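Local coordinates for putative hemin ABC transport system, membrane protein (Burkholderia cenocepacia J2315, PDB 5B57), which probably carries heme across the cell membrane as the transmembrane subunit of an ABC importer of the FecCD family, at residues A85-D90 and A98-I103; L71-Y76 and A345-R350; G64-V69 and G338-L343. All coordinates share one frame; numbering follows the deposited sequence.

In the fold
Contacts 2 and 3 join the same two helices, 54-72 and 327-352, with centres about 11 Å apart, whereas contact 1 is local, pairing the end of helix 80-87 with the start of the long helix 94-128. Contact 3, between the helix bodies, is partly buried and made by M66 and two leucines, with S67 at the side. Contact 2 lies at the surface, where helix 54-72 gives way to a loop, and adds an arginine to its hydrocarbon contact. Contact 1 is also partly buried and held by leucines, but a detergent headgroup binds on its flank. L100 and V99 of contact 1 touch L71 and Y76 of contact 2, so the first two contacts adjoin.

Contact 1 of 3, residues A85-D90 and A98-I103; sequences AALSGD and AVLLDI. With DMU (decyl-beta-D-maltopyranoside), chain E.
L87 reaches helix 94-128 through a single methyl: its CD2 lies 3.6 Å from L101 CD1, and the two side chains meet at a slant. The same L87 CD2 also comes to 4.0 Å from L100 CB, so one branch meets the CB of L100 and the CD1 branch of L101. With CG beside the backbone N and anti to the carbonyl carbon (chi1 -83°), L87 sends this branch across, although its CB does not head directly for the partner helix. L101 does the reverse: its CB points toward helix 80-87, and its isobutyl fork is shared, CD1 going to L87 and CD2 to the maltoside DMU, 3.3 Å from DMU C11. The contact joins the short helix 80-87 to the long helix 94-128 that follows it, in this FecCD-type permease. A Schellman motif ends the first helix: G89 has a phi of 104°, which calls for glycine, and D90 N bonds back to A85 O at 3.1 Å. D90 OD1 then takes the N-H of A92 in the following loop. On the far helix, D102 places OD1 2.9 Å from DMU O6 and accepts its hydrogen bond, holding the sugar hydroxymethyl beside L101. The L101 carbonyl oxygen accepts a bond from W242 NE1, tying helix 94-128 to helix 242-260.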
loop_
_atom_site.group_PDB
_atom_site.type_symbol
_atom_site.label_atom_id
_atom_site.label_comp_id
_atom_site.label_asym_id
_atom_site.label_seq_id
_atom_site.Cartn_x
_atom_site.Cartn_y
_atom_site.Cartn_z
ATOM N N ALA A 85 6.511 -51.761 -17.213
ATOM C CA ALA A 85 6.019 -53.143 -17.218
ATOM C C ALA A 85 5.021 -53.416 -16.091
ATOM O O ALA A 85 3.972 -54.021 -16.328
ATOM C CB ALA A 85 7.191 -54.113 -17.123
ATOM N N ALA A 86 5.324 -52.972 -14.862
ATOM C CA ALA A 86 4.450 -53.252 -13.721
ATOM C C ALA A 86 3.091 -52.579 -13.877
ATOM O O ALA A 86 2.049 -53.213 -13.683
ATOM C CB ALA A 86 5.116 -52.804 -12.417
ATOM N N LEU A 87 3.078 -51.290 -14.216
ATOM C CA LEU A 87 1.812 -50.568 -14.341
ATOM C C LEU A 87 0.998 -51.021 -15.532
ATOM O O LEU A 87 -0.204 -50.756 -15.581
ATOM C CB LEU A 87 2.047 -49.062 -14.459
ATOM C CG LEU A 87 2.257 -48.293 -13.152
ATOM C CD1 LEU A 87 2.250 -46.835 -13.487
ATOM C CD2 LEU A 87 1.179 -48.632 -12.121
ATOM N N SER A 88 1.624 -51.686 -16.494
ATOM C CA SER A 88 0.954 -52.137 -17.701
ATOM C C SER A 88 0.446 -53.562 -17.615
ATOM O O SER A 88 -0.001 -54.102 -18.630
ATOM C CB SER A 88 1.899 -52.038 -18.887
ATOM O OG SER A 88 3.049 -51.311 -18.533
ATOM N N GLY A 89 0.552 -54.212 -16.459
ATOM C CA GLY A 89 -0.080 -55.498 -16.246
ATOM C C GLY A 89 0.806 -56.720 -16.270
ATOM O O GLY A 89 0.277 -57.835 -16.225
ATOM N N ASP A 90 2.116 -56.563 -16.337
ATOM C CA ASP A 90 3.040 -57.686 -16.318
ATOM C C ASP A 90 2.750 -58.579 -15.112
ATOM O O ASP A 90 2.928 -58.133 -13.967
ATOM C CB ASP A 90 4.466 -57.132 -16.268
ATOM C CG ASP A 90 5.541 -58.199 -16.271
ATOM O OD1 ASP A 90 5.248 -59.421 -16.208
ATOM O OD2 ASP A 90 6.720 -57.775 -16.322
ATOM N N ALA A 98 1.340 -52.677 -7.222
ATOM C CA ALA A 98 0.660 -52.246 -6.004
ATOM C C ALA A 98 1.405 -51.106 -5.303
ATOM O O ALA A 98 0.779 -50.150 -4.837
ATOM C CB ALA A 98 0.487 -53.438 -5.061
ATOM N N VAL A 99 2.734 -51.185 -5.201
ATOM C CA VAL A 99 3.490 -50.075 -4.628
ATOM C C VAL A 99 3.356 -48.820 -5.494
ATOM O O VAL A 99 3.223 -47.706 -4.975
ATOM C CB VAL A 99 4.969 -50.475 -4.435
ATOM C CG1 VAL A 99 5.821 -49.242 -4.180
ATOM C CG2 VAL A 99 5.117 -51.477 -3.294
ATOM N N LEU A 100 3.375 -48.970 -6.818
ATOM C CA LEU A 100 3.267 -47.793 -7.678
ATOM C C LEU A 100 1.840 -47.260 -7.742
ATOM O O LEU A 100 1.609 -46.074 -7.507
ATOM C CB LEU A 100 3.772 -48.103 -9.087
ATOM C CG LEU A 100 5.261 -48.419 -9.209
ATOM C CD1 LEU A 100 5.675 -48.553 -10.667
ATOM C CD2 LEU A 100 6.068 -47.350 -8.532
ATOM N N LEU A 101 0.866 -48.104 -8.072
ATOM C CA LEU A 101 -0.482 -47.587 -8.261
ATOM C C LEU A 101 -1.188 -47.259 -6.948
ATOM O O LEU A 101 -2.183 -46.530 -6.968
ATOM C CB LEU A 101 -1.332 -48.576 -9.059
ATOM C CG LEU A 101 -2.478 -47.869 -9.780
ATOM C CD1 LEU A 101 -2.222 -47.839 -11.276
ATOM C CD2 LEU A 101 -3.800 -48.525 -9.469
ATOM N N ASP A 102 -0.710 -47.761 -5.811
ATOM C CA ASP A 102 -1.402 -47.543 -4.543
ATOM C C ASP A 102 -0.673 -46.640 -3.556
ATOM O O ASP A 102 -1.331 -45.969 -2.771
ATOM C CB ASP A 102 -1.681 -48.874 -3.839
ATOM C CG ASP A 102 -2.856 -49.583 -4.411
ATOM O OD1 ASP A 102 -3.542 -48.961 -5.254
ATOM O OD2 ASP A 102 -3.093 -50.748 -4.006
ATOM N N ILE A 103 0.655 -46.624 -3.559
ATOM C CA ILE A 103 1.428 -45.863 -2.598
ATOM C C ILE A 103 2.125 -44.676 -3.259
ATOM O O ILE A 103 2.244 -43.610 -2.662
ATOM C CB ILE A 103 2.456 -46.764 -1.880
ATOM C CG1 ILE A 103 1.878 -48.154 -1.601
ATOM C CG2 ILE A 103 2.964 -46.094 -0.625
ATOM C CD1 ILE A 103 0.725 -48.179 -0.612
HETATM C C1 DMU E . -10.778 -42.319 -8.655
HETATM C C2 DMU E . -10.394 -43.537 -7.857
HETATM C C3 DMU E . -9.497 -44.452 -8.700
HETATM C C4 DMU E . -8.293 -43.661 -9.291
HETATM O O5 DMU E . -8.773 -42.481 -9.983
HETATM C C6 DMU E . -9.517 -41.607 -9.102
HETATM O O7 DMU E . -9.024 -45.529 -7.888
HETATM O O16 DMU E . -9.878 -40.408 -9.784
HETATM C C18 DMU E . -9.078 -39.303 -9.359
HETATM C C19 DMU E . -8.349 -38.731 -10.560
HETATM C C22 DMU E . -7.330 -37.691 -10.134
HETATM C C25 DMU E . -6.919 -36.816 -11.316
HETATM C C28 DMU E . -6.968 -35.332 -10.945
HETATM C C31 DMU E . -7.712 -34.509 -12.007
HETATM C C34 DMU E . -6.919 -33.247 -12.380
HETATM C C37 DMU E . -7.853 -32.101 -12.807
HETATM C C40 DMU E . -7.145 -30.736 -12.711
HETATM C C43 DMU E . -6.500 -30.355 -14.031
HETATM O O49 DMU E . -11.581 -41.439 -7.854
HETATM O O55 DMU E . -11.567 -44.244 -7.432
HETATM C C57 DMU E . -7.467 -44.519 -10.262
HETATM O O61 DMU E . -6.692 -45.477 -9.521
HETATM C C5 DMU E . -10.326 -47.557 -7.489
HETATM C C7 DMU E . -9.809 -47.903 -6.095
HETATM C C8 DMU E . -8.423 -48.544 -6.161
HETATM C C9 DMU E . -7.483 -47.712 -7.010
HETATM O O1 DMU E . -8.014 -47.593 -8.334
HETATM C C10 DMU E . -9.248 -46.857 -8.354
HETATM O O2 DMU E . -7.881 -48.667 -4.830
HETATM O O3 DMU E . -11.485 -46.708 -7.368
HETATM O O4 DMU E . -10.723 -48.816 -5.469
HETATM C C11 DMU E . -6.112 -48.356 -7.072
HETATM O O6 DMU E . -6.156 -49.639 -6.409
#

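Contact 2 of 3, residues L71-Y76 and A345-R350; sequences LCVGAY and ADLAAR
This is a surface contact without cross-segment hydrogen bonds, between the loop that follows helix 54-72 and the last turns of helix 327-352. It belongs to the all-helical membrane fold of the FecCD permeases, and each segment falls in or at the end of a predicted transmembrane helix. Two patches make it up, one of hydrocarbon and one built on an arginine.

In the first, V73 and L347 meet with their side chains at about a right angle. V73 points its CB toward the helix, and CG2 does the touching, 3.9 Å from L347 CD2 and 4.1 Å from L347 CG. That methyl sits between the backbone N and the carbonyl carbon of V73, while CG1 lies beside the N (chi1 -75°). L347 sets off across the line of approach and presents its CD2 branch.

The second patch uses R350, which is modelled in two conformers, so the details of the one with these contacts are less certain. The chain bends at chi2 (-104°) and chi3, laying CD along the loop backbone: R350 CD is 3.9 Å from A75 N and 4.3 Å from G74 CA. G74 is the residue of the loop whose CA comes closest to that of R350, at 6.3 Å.

Side chains of both segments also touch helix 94-128. R350 touches R107, whose NE forms a salt bridge with D346 OD2, and Y76 packs on A96 and V99. R350 also touches D357 of the following loop. Beyond the bend, the guanidinium turns one face to the loop, with A75 CB over its centre, 4.1 Å above the plane.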
loop_
_atom_site.group_PDB
_atom_site.type_symbol
_atom_site.label_atom_id
_atom_site.label_comp_id
_atom_site.label_asym_id
_atom_site.label_seq_id
_atom_site.Cartn_x
_atom_site.Cartn_y
_atom_site.Cartn_z
ATOM N N LEU A 71 7.531 -41.320 -10.092
ATOM C CA LEU A 71 7.031 -42.626 -9.654
ATOM C C LEU A 71 8.157 -43.611 -9.371
ATOM O O LEU A 71 7.988 -44.519 -8.550
ATOM C CB LEU A 71 6.102 -43.223 -10.702
ATOM C CG LEU A 71 4.757 -42.546 -10.887
ATOM C CD1 LEU A 71 4.248 -42.819 -12.285
ATOM C CD2 LEU A 71 3.769 -43.039 -9.843
ATOM N N CYS A 72 9.305 -43.447 -10.026
ATOM C CA CYS A 72 10.413 -44.378 -9.924
ATOM C C CYS A 72 11.415 -44.054 -8.828
ATOM O O CYS A 72 12.239 -44.923 -8.521
ATOM C CB CYS A 72 11.151 -44.431 -11.246
ATOM S SG CYS A 72 10.042 -44.737 -12.579
ATOM N N VAL A 73 11.373 -42.852 -8.239
ATOM C CA VAL A 73 12.398 -42.461 -7.280
ATOM C C VAL A 73 11.853 -42.242 -5.860
ATOM O O VAL A 73 12.514 -41.596 -5.064
ATOM C CB VAL A 73 13.156 -41.212 -7.762
ATOM C CG1 VAL A 73 14.142 -41.559 -8.888
ATOM C CG2 VAL A 73 12.159 -40.160 -8.198
ATOM N N GLY A 74 10.697 -42.790 -5.496
ATOM C CA GLY A 74 10.295 -42.673 -4.097
ATOM C C GLY A 74 11.057 -43.597 -3.156
ATOM O O GLY A 74 12.231 -43.889 -3.392
ATOM N N ALA A 75 10.415 -44.105 -2.094
ATOM C CA ALA A 75 11.113 -45.068 -1.237
ATOM C C ALA A 75 11.362 -46.408 -1.933
ATOM O O ALA A 75 12.287 -47.124 -1.533
ATOM C CB ALA A 75 10.355 -45.296 0.070
ATOM N N TYR A 76 10.554 -46.755 -2.952
ATOM C CA TYR A 76 10.671 -47.982 -3.763
ATOM C C TYR A 76 11.350 -47.622 -5.086
ATOM O O TYR A 76 10.773 -46.888 -5.896
ATOM C CB TYR A 76 9.274 -48.578 -4.000
ATOM C CG TYR A 76 9.169 -49.816 -4.891
ATOM C CD1 TYR A 76 9.413 -51.081 -4.380
ATOM C CD2 TYR A 76 8.783 -49.722 -6.235
ATOM C CE1 TYR A 76 9.315 -52.217 -5.182
ATOM C CE2 TYR A 76 8.681 -50.863 -7.049
ATOM C CZ TYR A 76 8.950 -52.105 -6.507
ATOM O OH TYR A 76 8.864 -53.254 -7.259
ATOM N N ALA A 345 9.583 -30.023 -5.434
ATOM C CA ALA A 345 9.749 -29.884 -3.988
ATOM C C ALA A 345 9.487 -31.188 -3.240
ATOM O O ALA A 345 10.153 -31.444 -2.223
ATOM C CB ALA A 345 8.839 -28.797 -3.444
ATOM N N ASP A 346 8.511 -32.009 -3.693
ATOM C CA ASP A 346 8.208 -33.246 -2.969
ATOM C C ASP A 346 9.164 -34.353 -3.350
ATOM O O ASP A 346 9.553 -35.162 -2.497
ATOM C CB ASP A 346 6.772 -33.706 -3.205
ATOM C CG ASP A 346 6.340 -34.821 -2.229
ATOM O OD1 ASP A 346 6.260 -34.549 -1.009
ATOM O OD2 ASP A 346 6.063 -35.961 -2.681
ATOM N N LEU A 347 9.552 -34.398 -4.623
ATOM C CA LEU A 347 10.693 -35.204 -5.007
ATOM C C LEU A 347 11.929 -34.828 -4.202
ATOM O O LEU A 347 12.736 -35.701 -3.871
ATOM C CB LEU A 347 10.938 -35.039 -6.488
ATOM C CG LEU A 347 11.230 -36.348 -7.171
ATOM C CD1 LEU A 347 10.480 -36.281 -8.460
ATOM C CD2 LEU A 347 12.722 -36.435 -7.394
ATOM N N ALA A 348 12.101 -33.545 -3.875
ATOM C CA ALA A 348 13.237 -33.166 -3.042
ATOM C C ALA A 348 13.112 -33.698 -1.609
ATOM O O ALA A 348 14.104 -34.158 -1.033
ATOM C CB ALA A 348 13.417 -31.656 -3.046
ATOM N N ALA A 349 11.923 -33.644 -1.004
ATOM C CA ALA A 349 11.806 -34.074 0.395
ATOM C C ALA A 349 12.050 -35.578 0.527
ATOM O O ALA A 349 12.821 -36.033 1.379
ATOM C CB ALA A 349 10.423 -33.717 0.943
ATOM N N ARG A 350 11.386 -36.383 -0.336
ATOM C CA ARG A 350 11.515 -37.825 -0.284
ATOM C C ARG A 350 12.907 -38.305 -0.693
ATOM O O ARG A 350 13.165 -39.504 -0.828
ATOM C CB ARG A 350 10.454 -38.485 -1.168
ATOM C CG ARG A 350 9.329 -39.173 -0.394
ATOM C CD ARG A 350 9.500 -40.712 -0.401
ATOM N NE ARG A 350 8.996 -41.401 0.798
ATOM C CZ ARG A 350 9.726 -41.659 1.879
ATOM N NH1 ARG A 350 10.997 -41.275 1.940
ATOM N NH2 ARG A 350 9.184 -42.290 2.908
#

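Contact 3 of 3, residues G64-V69 and G338-L343; sequences GAMSVV and GALLTL
M66 and L343 make the closest approach, M66 CG lying 3.5 Å from L343 CD2 and 3.7 Å from L343 CG as the two side chains run antiparallel alongside one another. L343 extends with CG anti to its backbone N (chi1 -179°), which carries CD2 across to helix 54-72. There the same methyl also lies over the backbone of the next residue, 3.8 Å from S67 N, so it fills the notch between M66 and S67. One turn earlier, L340 meets M66 at about a right angle: its CD1 is 4.1 Å from M66 SD and equally far from M66 CB. These are neighbouring transmembrane helices of the FecCD permease fold running in the same direction, the local axes 10.0 Å apart and inclined by 30°. Farther out, S67 packs on V108 and L112 of helix 94-128, while L343 also touches A70 and L340 touches L62, continuing the seam along helix 54-72. On the other flank of helix 327-352, T342 touches V114 of helix 94-128 and I311 of helix 311-323. Its OG1 donates to G338 O at 2.8 Å from above the carbonyl plane (C=O...O angle 139°), and that oxygen also accepts T342 N.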
loop_
_atom_site.group_PDB
_atom_site.type_symbol
_atom_site.label_atom_id
_atom_site.label_comp_id
_atom_site.label_asym_id
_atom_site.label_seq_id
_atom_site.Cartn_x
_atom_site.Cartn_y
_atom_site.Cartn_z
ATOM N N GLY A 64 5.222 -33.200 -17.211
ATOM C CA GLY A 64 4.948 -34.592 -17.543
ATOM C C GLY A 64 6.157 -35.480 -17.351
ATOM O O GLY A 64 6.073 -36.531 -16.719
ATOM N N ALA A 65 7.310 -35.060 -17.881
ATOM C CA ALA A 65 8.535 -35.846 -17.755
ATOM C C ALA A 65 8.867 -36.094 -16.297
ATOM O O ALA A 65 8.854 -37.240 -15.842
ATOM C CB ALA A 65 9.717 -35.142 -18.420
ATOM N N MET A 66 9.181 -35.028 -15.578
ATOM C CA MET A 66 9.401 -35.073 -14.140
ATOM C C MET A 66 8.381 -35.956 -13.418
ATOM O O MET A 66 8.744 -36.799 -12.586
ATOM C CB MET A 66 9.349 -33.660 -13.572
ATOM C CG MET A 66 9.156 -33.672 -12.100
ATOM S SD MET A 66 10.287 -32.540 -11.323
ATOM C CE MET A 66 11.853 -33.340 -11.687
ATOM N N SER A 67 7.099 -35.771 -13.750
ATOM C CA SER A 67 6.047 -36.603 -13.172
ATOM C C SER A 67 6.358 -38.095 -13.314
ATOM O O SER A 67 6.347 -38.845 -12.334
ATOM C CB SER A 67 4.730 -36.262 -13.846
ATOM O OG SER A 67 3.662 -36.569 -13.013
ATOM N N VAL A 68 6.635 -38.536 -14.542
ATOM C CA VAL A 68 6.974 -39.932 -14.796
ATOM C C VAL A 68 8.148 -40.369 -13.932
ATOM O O VAL A 68 8.112 -41.435 -13.304
ATOM C CB VAL A 68 7.262 -40.136 -16.295
ATOM C CG1 VAL A 68 8.105 -41.377 -16.535
ATOM C CG2 VAL A 68 5.974 -40.251 -17.052
ATOM N N VAL A 69 9.205 -39.552 -13.870
ATOM C CA VAL A 69 10.344 -39.986 -13.073
ATOM C C VAL A 69 9.971 -40.021 -11.601
ATOM O O VAL A 69 10.495 -40.850 -10.852
ATOM C CB VAL A 69 11.592 -39.123 -13.339
ATOM C CG1 VAL A 69 11.276 -38.064 -14.335
ATOM C CG2 VAL A 69 12.178 -38.522 -12.049
ATOM N N GLY A 338 3.340 -24.275 -11.288
ATOM C CA GLY A 338 3.130 -24.642 -9.895
ATOM C C GLY A 338 3.196 -26.144 -9.683
ATOM O O GLY A 338 3.845 -26.635 -8.756
ATOM N N ALA A 339 2.500 -26.892 -10.537
ATOM C CA ALA A 339 2.621 -28.338 -10.492
ATOM C C ALA A 339 4.071 -28.759 -10.680
ATOM O O ALA A 339 4.572 -29.624 -9.954
ATOM C CB ALA A 339 1.716 -28.964 -11.549
ATOM N N LEU A 340 4.784 -28.114 -11.602
ATOM C CA LEU A 340 6.190 -28.457 -11.781
ATOM C C LEU A 340 7.014 -28.152 -10.524
ATOM O O LEU A 340 7.834 -28.968 -10.095
ATOM C CB LEU A 340 6.768 -27.742 -13.004
ATOM C CG LEU A 340 8.212 -28.165 -13.258
ATOM C CD1 LEU A 340 8.330 -29.685 -13.464
ATOM C CD2 LEU A 340 8.753 -27.429 -14.449
ATOM N N LEU A 341 6.793 -27.000 -9.899
ATOM C CA LEU A 341 7.599 -26.654 -8.730
ATOM C C LEU A 341 7.247 -27.516 -7.505
ATOM O O LEU A 341 8.138 -27.961 -6.776
ATOM C CB LEU A 341 7.446 -25.156 -8.418
ATOM C CG LEU A 341 8.074 -24.185 -9.429
ATOM C CD1 LEU A 341 7.431 -22.821 -9.301
ATOM C CD2 LEU A 341 9.580 -24.073 -9.242
ATOM N N THR A 342 5.955 -27.747 -7.243
ATOM C CA THR A 342 5.552 -28.536 -6.075
ATOM C C THR A 342 6.123 -29.942 -6.136
ATOM O O THR A 342 6.645 -30.471 -5.149
ATOM C CB THR A 342 4.033 -28.621 -6.011
ATOM O OG1 THR A 342 3.491 -27.303 -6.020
ATOM C CG2 THR A 342 3.594 -29.358 -4.772
ATOM N N LEU A 343 5.973 -30.574 -7.292
ATOM C CA LEU A 343 6.517 -31.902 -7.513
ATOM C C LEU A 343 8.038 -31.917 -7.338
ATOM O O LEU A 343 8.591 -32.796 -6.670
ATOM C CB LEU A 343 6.089 -32.328 -8.909
ATOM C CG LEU A 343 6.421 -33.648 -9.545
ATOM C CD1 LEU A 343 5.762 -34.772 -8.780
ATOM C CD2 LEU A 343 5.851 -33.501 -10.931
#